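Long-range contacts in nicotinate-nucleotide pyrophosphorylase (PDB 3L0G), which probably converts quinolinate and phosphoribosyl pyrophosphate to nicotinate mononucleotide, with loss of carbon dioxide, in the biosynthesis of NAD: residues C[68-73]-C[90-95]; C[123-128]-C[283-288]; C[127-132]-C[163-168]; C[134-139]-C[260-265]. One frame throughout, in Å; residues are numbered along the deposited sequence. Where two conformers were deposited one is given.

Contact 1: C[68-73]-C[90-95]; sequences CGIPIL and KKDGDI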
loop_
_atom_site.group_PDB
_atom_site.type_symbol
_atom_site.label_atom_id
_atom_site.label_comp_id
_atom_site.label_asym_id
_atom_site.label_seq_id
_atom_site.Cartn_x
_atom_site.Cartn_y
_atom_site.Cartn_z
ATOM N N CYS C 68 -15.082 -10.247 14.639
ATOM C CA CYS C 68 -13.983 -9.318 14.319
ATOM C C CYS C 68 -13.720 -9.298 12.813
ATOM O O CYS C 68 -13.761 -10.331 12.160
ATOM C CB CYS C 68 -12.725 -9.695 15.080
ATOM S SG CYS C 68 -11.480 -8.332 15.177
ATOM N N GLY C 69 -13.469 -8.117 12.264
ATOM C CA GLY C 69 -13.168 -7.964 10.839
ATOM C C GLY C 69 -14.309 -7.401 10.027
ATOM O O GLY C 69 -14.209 -7.332 8.804
ATOM N N ILE C 70 -15.411 -7.017 10.686
ATOM C CA ILE C 70 -16.558 -6.447 9.960
ATOM C C ILE C 70 -16.214 -5.192 9.141
ATOM O O ILE C 70 -16.726 -5.037 8.016
ATOM C CB ILE C 70 -17.772 -6.168 10.872
ATOM C CG1 ILE C 70 -18.339 -7.453 11.434
ATOM C CG2 ILE C 70 -18.895 -5.465 10.087
ATOM C CD1 ILE C 70 -19.062 -8.296 10.370
ATOM N N PRO C 71 -15.346 -4.292 9.670
ATOM C CA PRO C 71 -15.007 -3.124 8.804
ATOM C C PRO C 71 -14.332 -3.506 7.479
ATOM O O PRO C 71 -14.462 -2.790 6.499
ATOM C CB PRO C 71 -14.085 -2.265 9.696
ATOM C CG PRO C 71 -14.518 -2.650 11.161
ATOM C CD PRO C 71 -14.787 -4.157 11.034
ATOM N N ILE C 72 -13.660 -4.651 7.428
ATOM C CA ILE C 72 -13.041 -5.095 6.197
ATOM C C ILE C 72 -14.102 -5.547 5.206
ATOM O O ILE C 72 -14.056 -5.204 4.030
ATOM C CB ILE C 72 -12.053 -6.234 6.447
ATOM C CG1 ILE C 72 -10.813 -5.651 7.104
ATOM C CG2 ILE C 72 -11.704 -6.920 5.134
ATOM C CD1 ILE C 72 -10.053 -6.619 7.990
ATOM N N LEU C 73 -15.058 -6.311 5.711
ATOM C CA LEU C 73 -16.196 -6.739 4.943
ATOM C C LEU C 73 -16.952 -5.515 4.400
ATOM O O LEU C 73 -17.318 -5.479 3.225
ATOM C CB LEU C 73 -17.099 -7.587 5.844
ATOM C CG LEU C 73 -18.403 -8.063 5.219
ATOM C CD1 LEU C 73 -18.899 -9.381 5.884
ATOM C CD2 LEU C 73 -19.468 -6.953 5.268
ATOM N N LYS C 90 -24.154 -7.579 13.152
ATOM C CA LYS C 90 -23.284 -7.655 14.296
ATOM C C LYS C 90 -22.056 -6.758 14.045
ATOM O O LYS C 90 -21.608 -6.617 12.910
ATOM C CB LYS C 90 -22.897 -9.126 14.554
ATOM C CG LYS C 90 -24.076 -10.027 14.980
ATOM C CD LYS C 90 -24.570 -9.747 16.385
ATOM C CE LYS C 90 -25.826 -10.568 16.744
ATOM N NZ LYS C 90 -27.086 -9.944 16.152
ATOM N N LYS C 91 -21.550 -6.122 15.088
ATOM C CA LYS C 91 -20.357 -5.281 15.003
ATOM C C LYS C 91 -19.183 -5.981 15.675
ATOM O O LYS C 91 -19.355 -6.910 16.485
ATOM C CB LYS C 91 -20.592 -3.915 15.702
ATOM N N ASP C 92 -17.987 -5.491 15.374
ATOM C CA ASP C 92 -16.788 -6.009 15.997
ATOM C C ASP C 92 -16.844 -5.921 17.528
ATOM O O ASP C 92 -17.184 -4.894 18.097
ATOM C CB ASP C 92 -15.551 -5.298 15.441
ATOM C CG ASP C 92 -15.085 -5.884 14.105
ATOM O OD1 ASP C 92 -15.890 -6.511 13.377
ATOM O OD2 ASP C 92 -13.888 -5.725 13.786
ATOM N N GLY C 93 -16.535 -7.033 18.180
ATOM C CA GLY C 93 -16.595 -7.116 19.632
ATOM C C GLY C 93 -17.883 -7.736 20.152
ATOM O O GLY C 93 -17.942 -8.125 21.325
ATOM N N ASP C 94 -18.922 -7.820 19.310
ATOM C CA ASP C 94 -20.124 -8.601 19.666
ATOM C C ASP C 94 -19.767 -10.076 19.850
ATOM O O ASP C 94 -18.968 -10.661 19.086
ATOM C CB ASP C 94 -21.203 -8.501 18.609
ATOM C CG ASP C 94 -21.856 -7.121 18.548
ATOM O OD1 ASP C 94 -21.761 -6.333 19.506
ATOM O OD2 ASP C 94 -22.473 -6.824 17.507
ATOM N N ILE C 95 -20.340 -10.662 20.895
ATOM C CA ILE C 95 -20.206 -12.069 21.162
ATOM C C ILE C 95 -21.506 -12.713 20.683
ATOM O O ILE C 95 -22.607 -12.294 21.075
ATOM C CB ILE C 95 -19.902 -12.336 22.678
ATOM C CG1 ILE C 95 -18.549 -11.688 23.029
ATOM C CG2 ILE C 95 -19.906 -13.860 22.979
ATOM C CD1 ILE C 95 -18.028 -11.870 24.502
#

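Contact 2: C[123-128]-C[283-288]; sequences IQHASG and NSFQNK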
loop_
_atom_site.group_PDB
_atom_site.type_symbol
_atom_site.label_atom_id
_atom_site.label_comp_id
_atom_site.label_asym_id
_atom_site.label_seq_id
_atom_site.Cartn_x
_atom_site.Cartn_y
_atom_site.Cartn_z
ATOM N N ILE C 123 -12.360 -12.395 7.950
ATOM C CA ILE C 123 -13.180 -12.408 9.165
ATOM C C ILE C 123 -12.943 -13.672 9.974
ATOM O O ILE C 123 -12.979 -13.647 11.199
ATOM C CB ILE C 123 -14.677 -12.178 8.890
ATOM C CG1 ILE C 123 -15.290 -13.314 8.073
ATOM C CG2 ILE C 123 -14.873 -10.814 8.214
ATOM C CD1 ILE C 123 -16.726 -13.078 7.726
ATOM N N GLN C 124 -12.653 -14.776 9.290
ATOM C CA GLN C 124 -12.305 -16.006 9.977
ATOM C C GLN C 124 -10.966 -15.862 10.757
ATOM O O GLN C 124 -10.831 -16.379 11.863
ATOM C CB GLN C 124 -12.217 -17.172 8.978
ATOM C CG GLN C 124 -13.543 -17.593 8.341
ATOM C CD GLN C 124 -13.371 -18.852 7.463
ATOM O OE1 GLN C 124 -13.586 -19.961 7.910
ATOM N NE2 GLN C 124 -12.931 -18.672 6.268
ATOM N N HIS C 125 -9.979 -15.200 10.157
ATOM C CA HIS C 125 -8.710 -14.906 10.839
ATOM C C HIS C 125 -8.926 -13.937 12.003
ATOM O O HIS C 125 -8.570 -14.243 13.173
ATOM C CB HIS C 125 -7.771 -14.286 9.828
ATOM C CG HIS C 125 -6.423 -13.900 10.361
ATOM N ND1 HIS C 125 -5.293 -14.647 10.111
ATOM C CD2 HIS C 125 -6.014 -12.818 11.070
ATOM C CE1 HIS C 125 -4.247 -14.041 10.661
ATOM N NE2 HIS C 125 -4.663 -12.942 11.258
ATOM N N ALA C 126 -9.522 -12.775 11.701
ATOM C CA ALA C 126 -9.716 -11.740 12.716
ATOM C C ALA C 126 -10.566 -12.280 13.861
ATOM O O ALA C 126 -10.246 -12.042 15.013
ATOM C CB ALA C 126 -10.329 -10.439 12.122
ATOM N N SER C 127 -11.644 -13.012 13.549
ATOM C CA SER C 127 -12.513 -13.540 14.592
ATOM C C SER C 127 -11.823 -14.647 15.414
ATOM O O SER C 127 -12.082 -14.792 16.623
ATOM C CB SER C 127 -13.865 -14.017 14.016
ATOM O OG SER C 127 -14.667 -12.907 13.621
ATOM N N GLY C 128 -10.947 -15.423 14.774
ATOM C CA GLY C 128 -10.157 -16.418 15.512
ATOM C C GLY C 128 -9.278 -15.774 16.569
ATOM O O GLY C 128 -9.222 -16.222 17.709
ATOM N N ASN C 283 -0.613 -16.077 16.567
ATOM C CA ASN C 283 -0.160 -17.142 15.702
ATOM C C ASN C 283 -0.613 -18.457 16.357
ATOM O O ASN C 283 -0.971 -18.477 17.556
ATOM C CB ASN C 283 1.356 -17.034 15.450
ATOM C CG ASN C 283 2.172 -17.368 16.651
ATOM O OD1 ASN C 283 2.225 -18.527 17.056
ATOM N ND2 ASN C 283 2.805 -16.352 17.261
ATOM N N SER C 284 -0.694 -19.534 15.596
ATOM C CA SER C 284 -1.069 -20.840 16.176
ATOM C C SER C 284 -2.444 -20.872 16.880
ATOM O O SER C 284 -2.605 -21.544 17.878
ATOM C CB SER C 284 0.002 -21.288 17.199
ATOM O OG SER C 284 1.301 -21.274 16.623
ATOM N N PHE C 285 -3.401 -20.127 16.370
ATOM C CA PHE C 285 -4.764 -20.096 16.900
ATOM C C PHE C 285 -5.703 -20.689 15.837
ATOM O O PHE C 285 -5.346 -20.784 14.653
ATOM C CB PHE C 285 -5.161 -18.653 17.192
ATOM C CG PHE C 285 -5.176 -17.805 15.965
ATOM C CD1 PHE C 285 -6.301 -17.742 15.192
ATOM C CD2 PHE C 285 -4.028 -17.143 15.535
ATOM C CE1 PHE C 285 -6.310 -17.012 14.002
ATOM C CE2 PHE C 285 -4.042 -16.395 14.359
ATOM C CZ PHE C 285 -5.193 -16.349 13.593
ATOM N N GLN C 286 -6.913 -21.026 16.248
ATOM C CA GLN C 286 -7.927 -21.582 15.330
ATOM C C GLN C 286 -8.741 -20.489 14.667
ATOM O O GLN C 286 -9.357 -19.711 15.357
ATOM C CB GLN C 286 -8.894 -22.450 16.106
ATOM C CG GLN C 286 -8.273 -23.613 16.778
ATOM C CD GLN C 286 -7.727 -24.585 15.754
ATOM O OE1 GLN C 286 -8.465 -25.039 14.863
ATOM N NE2 GLN C 286 -6.411 -24.876 15.845
ATOM N N ASN C 287 -8.780 -20.455 13.335
ATOM C CA ASN C 287 -9.741 -19.622 12.619
ATOM C C ASN C 287 -11.143 -20.085 13.018
ATOM O O ASN C 287 -11.347 -21.273 13.279
ATOM C CB ASN C 287 -9.603 -19.768 11.093
ATOM C CG ASN C 287 -8.538 -18.872 10.495
ATOM O OD1 ASN C 287 -8.526 -18.604 9.261
ATOM N ND2 ASN C 287 -7.646 -18.387 11.336
ATOM N N LYS C 288 -12.095 -19.156 13.064
ATOM C CA LYS C 288 -13.500 -19.498 13.255
ATOM C C LYS C 288 -14.144 -19.834 11.915
ATOM O O LYS C 288 -13.733 -19.359 10.847
ATOM C CB LYS C 288 -14.246 -18.364 13.934
ATOM C CG LYS C 288 -13.790 -18.114 15.365
ATOM C CD LYS C 288 -14.006 -19.367 16.207
ATOM C CE LYS C 288 -13.992 -19.071 17.667
ATOM N NZ LYS C 288 -14.149 -20.325 18.451
HETATM O O HOH W 1 -5.574 -16.938 8.654
HETATM O O HOH W 2 -9.795 -18.872 17.909
#

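Contact 3: C[127-132]-C[163-168]; sequences SGIASI and YSVCIG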
loop_
_atom_site.group_PDB
_atom_site.type_symbol
_atom_site.label_atom_id
_atom_site.label_comp_id
_atom_site.label_asym_id
_atom_site.label_seq_id
_atom_site.Cartn_x
_atom_site.Cartn_y
_atom_site.Cartn_z
ATOM N N SER C 127 -11.644 -13.012 13.549
ATOM C CA SER C 127 -12.513 -13.540 14.592
ATOM C C SER C 127 -11.823 -14.647 15.414
ATOM O O SER C 127 -12.082 -14.792 16.623
ATOM C CB SER C 127 -13.865 -14.017 14.016
ATOM O OG SER C 127 -14.667 -12.907 13.621
ATOM N N GLY C 128 -10.947 -15.423 14.774
ATOM C CA GLY C 128 -10.157 -16.418 15.512
ATOM C C GLY C 128 -9.278 -15.774 16.569
ATOM O O GLY C 128 -9.222 -16.222 17.709
ATOM N N ILE C 129 -8.607 -14.694 16.213
ATOM C CA ILE C 129 -7.793 -13.960 17.201
ATOM C C ILE C 129 -8.641 -13.313 18.314
ATOM O O ILE C 129 -8.354 -13.462 19.490
ATOM C CB ILE C 129 -6.917 -12.938 16.502
ATOM C CG1 ILE C 129 -5.915 -13.675 15.598
ATOM C CG2 ILE C 129 -6.198 -12.032 17.525
ATOM C CD1 ILE C 129 -5.102 -12.745 14.637
ATOM N N ALA C 130 -9.714 -12.633 17.947
ATOM C CA ALA C 130 -10.553 -11.963 18.939
ATOM C C ALA C 130 -11.125 -13.005 19.894
ATOM O O ALA C 130 -11.154 -12.781 21.083
ATOM C CB ALA C 130 -11.670 -11.176 18.267
ATOM N N SER C 131 -11.534 -14.161 19.369
ATOM C CA SER C 131 -12.126 -15.201 20.198
ATOM C C SER C 131 -11.113 -15.879 21.133
ATOM O O SER C 131 -11.419 -16.101 22.304
ATOM C CB SER C 131 -12.833 -16.240 19.331
ATOM O OG SER C 131 -13.761 -15.611 18.442
ATOM N N ILE C 132 -9.904 -16.198 20.664
ATOM C CA ILE C 132 -8.931 -16.825 21.592
ATOM C C ILE C 132 -8.520 -15.806 22.695
ATOM O O ILE C 132 -8.387 -16.149 23.875
ATOM C CB ILE C 132 -7.716 -17.482 20.862
ATOM C CG1 ILE C 132 -6.906 -18.348 21.829
ATOM C CG2 ILE C 132 -6.800 -16.444 20.254
ATOM C CD1 ILE C 132 -7.755 -19.415 22.578
ATOM N N TYR C 163 -5.149 -5.280 16.374
ATOM C CA TYR C 163 -6.526 -4.793 16.452
ATOM C C TYR C 163 -7.506 -5.874 16.972
ATOM O O TYR C 163 -8.419 -5.598 17.751
ATOM C CB TYR C 163 -6.978 -4.329 15.048
ATOM C CG TYR C 163 -8.475 -4.102 14.905
ATOM C CD1 TYR C 163 -9.080 -2.928 15.361
ATOM C CD2 TYR C 163 -9.285 -5.037 14.297
ATOM C CE1 TYR C 163 -10.472 -2.725 15.227
ATOM C CE2 TYR C 163 -10.680 -4.829 14.159
ATOM C CZ TYR C 163 -11.255 -3.688 14.624
ATOM O OH TYR C 163 -12.630 -3.528 14.476
ATOM N N SER C 164 -7.311 -7.106 16.514
ATOM C CA SER C 164 -8.241 -8.183 16.832
ATOM C C SER C 164 -8.059 -8.637 18.294
ATOM O O SER C 164 -9.042 -9.006 18.980
ATOM C CB SER C 164 -8.056 -9.345 15.856
ATOM O OG SER C 164 -8.234 -8.979 14.490
ATOM N N VAL C 165 -6.815 -8.584 18.787
ATOM C CA VAL C 165 -6.542 -8.783 20.224
ATOM C C VAL C 165 -7.260 -7.726 21.090
ATOM O O VAL C 165 -7.888 -8.070 22.084
ATOM C CB VAL C 165 -5.025 -8.798 20.532
ATOM C CG1 VAL C 165 -4.778 -8.691 22.060
ATOM C CG2 VAL C 165 -4.386 -10.076 19.940
ATOM N N CYS C 166 -7.208 -6.455 20.690
ATOM C CA CYS C 166 -7.979 -5.412 21.357
ATOM C C CYS C 166 -9.502 -5.635 21.260
ATOM O O CYS C 166 -10.195 -5.502 22.254
ATOM C CB CYS C 166 -7.545 -3.998 20.894
ATOM S SG CYS C 166 -5.741 -3.662 21.371
ATOM N N ILE C 167 -10.011 -6.020 20.093
ATOM C CA ILE C 167 -11.428 -6.377 19.986
ATOM C C ILE C 167 -11.792 -7.442 21.004
ATOM O O ILE C 167 -12.874 -7.369 21.582
ATOM C CB ILE C 167 -11.858 -6.827 18.558
ATOM C CG1 ILE C 167 -11.695 -5.670 17.576
ATOM C CG2 ILE C 167 -13.341 -7.328 18.540
ATOM C CD1 ILE C 167 -12.362 -4.321 18.032
ATOM N N GLY C 168 -10.880 -8.383 21.252
ATOM C CA GLY C 168 -11.096 -9.488 22.200
ATOM C C GLY C 168 -10.923 -9.192 23.686
ATOM O O GLY C 168 -11.140 -10.091 24.530
#

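Contact 4: C[134-139]-C[260-265]; sequences RQFVDE and VNIRNV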
loop_
_atom_site.group_PDB
_atom_site.type_symbol
_atom_site.label_atom_id
_atom_site.label_comp_id
_atom_site.label_asym_id
_atom_site.label_seq_id
_atom_site.Cartn_x
_atom_site.Cartn_y
_atom_site.Cartn_z
ATOM N N ARG C 134 -10.347 -13.350 23.917
ATOM C CA ARG C 134 -11.460 -13.247 24.847
ATOM C C ARG C 134 -11.427 -14.408 25.830
ATOM O O ARG C 134 -11.633 -14.234 27.039
ATOM C CB ARG C 134 -12.780 -13.166 24.073
ATOM C CG ARG C 134 -14.060 -13.136 24.918
ATOM C CD ARG C 134 -14.020 -12.213 26.130
ATOM N NE ARG C 134 -13.746 -10.805 25.831
ATOM C CZ ARG C 134 -13.828 -9.818 26.741
ATOM N NH1 ARG C 134 -14.208 -10.077 27.991
ATOM N NH2 ARG C 134 -13.562 -8.555 26.408
ATOM N N GLN C 135 -11.104 -15.589 25.337
ATOM C CA GLN C 135 -10.964 -16.732 26.210
ATOM C C GLN C 135 -9.942 -16.479 27.323
ATOM O O GLN C 135 -10.261 -16.718 28.475
ATOM C CB GLN C 135 -10.617 -17.986 25.407
ATOM C CG GLN C 135 -10.760 -19.249 26.189
ATOM C CD GLN C 135 -10.499 -20.528 25.353
ATOM O OE1 GLN C 135 -10.586 -21.634 25.886
ATOM N NE2 GLN C 135 -10.210 -20.375 24.064
ATOM N N PHE C 136 -8.733 -15.991 26.972
ATOM C CA PHE C 136 -7.702 -15.700 27.962
ATOM C C PHE C 136 -8.118 -14.575 28.870
ATOM O O PHE C 136 -7.888 -14.643 30.062
ATOM C CB PHE C 136 -6.326 -15.374 27.332
ATOM C CG PHE C 136 -5.571 -16.592 26.878
ATOM C CD1 PHE C 136 -4.704 -17.250 27.741
ATOM C CD2 PHE C 136 -5.713 -17.065 25.602
ATOM C CE1 PHE C 136 -4.022 -18.356 27.343
ATOM C CE2 PHE C 136 -5.041 -18.191 25.184
ATOM C CZ PHE C 136 -4.190 -18.851 26.057
ATOM N N VAL C 137 -8.753 -13.554 28.318
ATOM C CA VAL C 137 -9.262 -12.443 29.131
ATOM C C VAL C 137 -10.277 -12.932 30.194
ATOM O O VAL C 137 -10.173 -12.600 31.363
ATOM C CB VAL C 137 -9.841 -11.342 28.204
ATOM C CG1 VAL C 137 -10.476 -10.197 29.000
ATOM C CG2 VAL C 137 -8.727 -10.816 27.281
ATOM N N ASP C 138 -11.252 -13.729 29.788
ATOM C CA ASP C 138 -12.244 -14.254 30.734
ATOM C C ASP C 138 -11.664 -15.069 31.884
ATOM O O ASP C 138 -12.152 -15.018 32.974
ATOM C CB ASP C 138 -13.302 -15.083 29.981
ATOM C CG ASP C 138 -14.257 -14.204 29.195
ATOM O OD1 ASP C 138 -14.284 -12.974 29.417
ATOM O OD2 ASP C 138 -14.996 -14.720 28.364
ATOM N N GLU C 139 -10.603 -15.800 31.614
ATOM C CA GLU C 139 -10.024 -16.735 32.535
ATOM C C GLU C 139 -9.159 -16.037 33.564
ATOM O O GLU C 139 -8.886 -16.618 34.619
ATOM C CB GLU C 139 -9.238 -17.788 31.724
ATOM C CG GLU C 139 -8.510 -18.879 32.480
ATOM C CD GLU C 139 -9.422 -19.704 33.363
ATOM O OE1 GLU C 139 -10.663 -19.704 33.172
ATOM O OE2 GLU C 139 -8.870 -20.341 34.255
ATOM N N VAL C 260 1.484 -19.150 27.246
ATOM C CA VAL C 260 0.776 -19.773 28.350
ATOM C C VAL C 260 -0.384 -20.619 27.824
ATOM O O VAL C 260 -1.095 -20.189 26.937
ATOM C CB VAL C 260 0.172 -18.665 29.266
ATOM C CG1 VAL C 260 -0.129 -19.216 30.690
ATOM C CG2 VAL C 260 1.080 -17.491 29.327
ATOM N N ASN C 261 -0.578 -21.806 28.377
ATOM C CA ASN C 261 -1.787 -22.620 28.151
ATOM C C ASN C 261 -3.012 -21.939 28.798
ATOM O O ASN C 261 -2.885 -21.312 29.846
ATOM C CB ASN C 261 -1.569 -24.009 28.796
ATOM C CG ASN C 261 -2.543 -25.080 28.285
ATOM O OD1 ASN C 261 -2.122 -26.058 27.663
ATOM N ND2 ASN C 261 -3.833 -24.916 28.563
ATOM N N ILE C 262 -4.200 -22.087 28.219
ATOM C CA ILE C 262 -5.421 -21.575 28.866
ATOM C C ILE C 262 -5.618 -22.110 30.299
ATOM O O ILE C 262 -6.180 -21.430 31.164
ATOM C CB ILE C 262 -6.695 -21.877 28.030
ATOM C CG1 ILE C 262 -7.902 -21.093 28.547
ATOM C CG2 ILE C 262 -7.022 -23.376 28.027
ATOM C CD1 ILE C 262 -7.706 -19.603 28.531
ATOM N N ARG C 263 -5.162 -23.332 30.546
ATOM C CA ARG C 263 -5.386 -23.985 31.840
ATOM C C ARG C 263 -4.332 -23.578 32.865
ATOM O O ARG C 263 -4.421 -24.000 34.010
ATOM C CB ARG C 263 -5.421 -25.519 31.698
ATOM N N ASN C 264 -3.335 -22.780 32.468
ATOM C CA ASN C 264 -2.359 -22.300 33.431
ATOM C C ASN C 264 -2.220 -20.765 33.526
ATOM O O ASN C 264 -1.441 -20.257 34.336
ATOM C CB ASN C 264 -1.041 -23.093 33.242
ATOM C CG ASN C 264 0.142 -22.241 32.890
ATOM O OD1 ASN C 264 0.356 -21.873 31.716
ATOM N ND2 ASN C 264 0.985 -21.976 33.898
ATOM N N VAL C 265 -3.012 -20.020 32.744
ATOM C CA VAL C 265 -2.913 -18.551 32.737
ATOM C C VAL C 265 -3.492 -17.933 34.016
ATOM O O VAL C 265 -2.908 -16.980 34.549
ATOM C CB VAL C 265 -3.546 -17.907 31.468
ATOM C CG1 VAL C 265 -5.058 -18.067 31.431
ATOM C CG2 VAL C 265 -3.170 -16.467 31.380
HETATM O O HOH W 3 -6.356 -20.738 33.870
#

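Contact 1: C[68-73]-C[90-95]
Asp92 reaches across with both carboxylate oxygens and grips two successive backbone amides at the start of helix 70-79. OD1 of Asp92 takes the N-H of Ile70 on its syn lone pair, N to OD1 2.8 Å. OD2 of Asp92 is met by Gly69 N at 2.9 Å, also from the syn side but 30° out of the carboxylate plane, in a nearly straight bond of 168°. Carbons of the helix's first turn pack round the carboxylate: Pro71 CD lies 3.3 Å from Asp92 OD2, and Ile70 packs its CB against OD1 and its CG1 against the carbonyl oxygen of Lys90. Proline suits this place because a first-turn residue needs no N-H for the helix. Gly69, the N-cap residue, has a positive phi at which a CB would press against the carbonyl oxygen of Cys68, so glycine suits it.

In the second shell, a type II turn from Lys91 to Asp94 carries Asp92. Asp94 OD2 closes it by accepting from Lys91 N at 2.7 Å, and Gly93 takes the positive phi of the turn. Outside, Tyr163 of helix 158-167 also hydrogen-bonds Asp92 OD2. A carboxylate at a helix N-terminus, held by two amides and a phenol, is probably stabilised as the anion.

Contact 2: C[123-128]-C[283-288]
Phe285 turns the edge of its ring toward the face of His125, a T-shaped pair that helps fasten the loop before strand 290-294 to the long helix 116-139. This helix joins the N-terminal domain to the barrel-like C-terminal domain of the quinolinate phosphoribosyltransferase fold, and the loop returns the chain to the N-terminal sheet. The ring planes stand at 87° with centroids 5.3 Å apart, and Phe285 CZ lies 3.8 Å from His125 CE1. A chi1 of 62° sets the Phe285 ring between its own backbone N and carbonyl carbon, from where CD1 also rests on Gly128.

Close backbone packing accompanies the stack. Gly128 CA comes 3.4 Å from Gln286 O, a spacing that a side chain pointing toward the loop would obstruct, so glycine fits here. The aliphatic CG of Lys288 lies over the same turn, near Ser127 O.

Among polar contacts, Lys288 N donates to Gln124 O at 3.3 Å. That oxygen also accepts the helical bond from Gly128 N, the two donors coming from opposite faces of its plane. Ser284 OG and Asn287 N form reciprocal hydrogen bonds with Asn287 N and Ser284 OG of a second subunit. Asp161 holds His125 NE2. At the ring's other nitrogen, a water in the ring plane lies 2.7 Å from His125 ND1 and donates a weak bond to Asn287 OD1.

Contact 3: C[127-132]-C[163-168]
Across the crossing of two helices, the CG2 methyl of Ile129 touches two successive residues of helix 158-167: it lies 3.6 Å from Val165 CG2 and 3.7 Å from Ser164 CB. With CG1 placed anti to the carbonyl carbon (chi1 -64°), that longer branch runs off toward Phe285, and the methyl remains for the neighbouring helix. Ile129 and Val165 meet obliquely, branch against branch. Val165 starts away from the partner helix, yet the CG2 methyl of its beta-branched side chain still makes the contact. Ser164 points across with its CB; its hydroxyl instead bonds to Leu160 O within its own helix, so a small polar residue can sit in this buried seam with its OG satisfied.

The two helices cross at -43° with axes only 7.4 Å apart, a close approach made possible by small residues, Ala130, Ser164 and Gly168, where the backbones meet. Helix 158-167 is thereby laid against helix 116-139, which spans both domains of the quinolinate phosphoribosyltransferase fold.

Ala130 brings its backbone as well as its methyl to the interface: its CA makes a CH...O contact of 3.3 Å with Ser164 O. Its CB meets Ile167 CG2 more loosely, at 4.2 Å. Just beyond the end of helix 158-167, Gly168 CA approaches Ala130 O at 3.5 Å in a second CH...O contact; a CB on Gly168 would point toward that oxygen and clash with it.

Contact 4: C[134-139]-C[260-265]
Phe136 and Ile262 form the apolar heart of this contact. The CD1 methyl of Ile262 sits over one face of the phenyl ring, 4.0 Å from the centroid of Phe136 and 14° off the ring normal, a CH-pi contact. Ile262 extends CG1 anti to its backbone N (chi1 -168°), which carries the terminal methyl across to the ring; an apolar side chain ending in a methyl is well suited to lie on an aromatic face. Val265 completes the grip, with its CB at the ring edge and CG1 3.8 Å from Phe136 CD1.

Longer polar side chains lend their aliphatic parts to the same patch. Gln135, extended beyond CG, crosses Ile262 at about a right angle and lays its CG 3.9 Å from Ile262 CD1. Glu139 uses its CG in the same way, 3.7 Å from Val265 CG1, before bending at chi2 toward its carboxylate.

Polar links are mediated rather than direct. A water donates to both Glu139 OE2, at 2.6 Å, and Ile262 O, at 2.8 Å, bridging segment 134-139 to segment 260-265. At the ring edge, Val260 O lies near the plane of Phe136, 3.5 Å from CE1, so the carbonyl faces the weakly positive C-H rim.

The contact thus packs the C-terminal part of helix 116-139 against the N-terminal part of helix 262-269 and the residues leading into it. Strands of the parallel sheet back both: Phe136 also touches Ile147 of strand 146-148, while Val260 and Val265 rest on Ile276 of strand 275-277.

How the contacts relate
Helix 116-139 is the common thread: contacts 2, 3 and 4 use successive parts of it, and contact 1 adjoins its middle. Contacts 2 and 3 share Ser127 and Gly128, have centres 8 Å apart, and meet where Phe285 CZ packs 3.4 Å from Ile129 CG1. Contact 1 is tied to contact 3 by Tyr163 OH, 2.6 Å from Asp92 OD2, and to the helix by Ser127 OG, 2.9 Å from Cys68 N. Contact 4 lies farther out, its centre about 22 Å from that of contact 1, but Gly168 of contact 3 touches Arg134. Contact 1 belongs to the N-terminal family region and contact 4 to the C-terminal one, while contact 2 pairs segments from both.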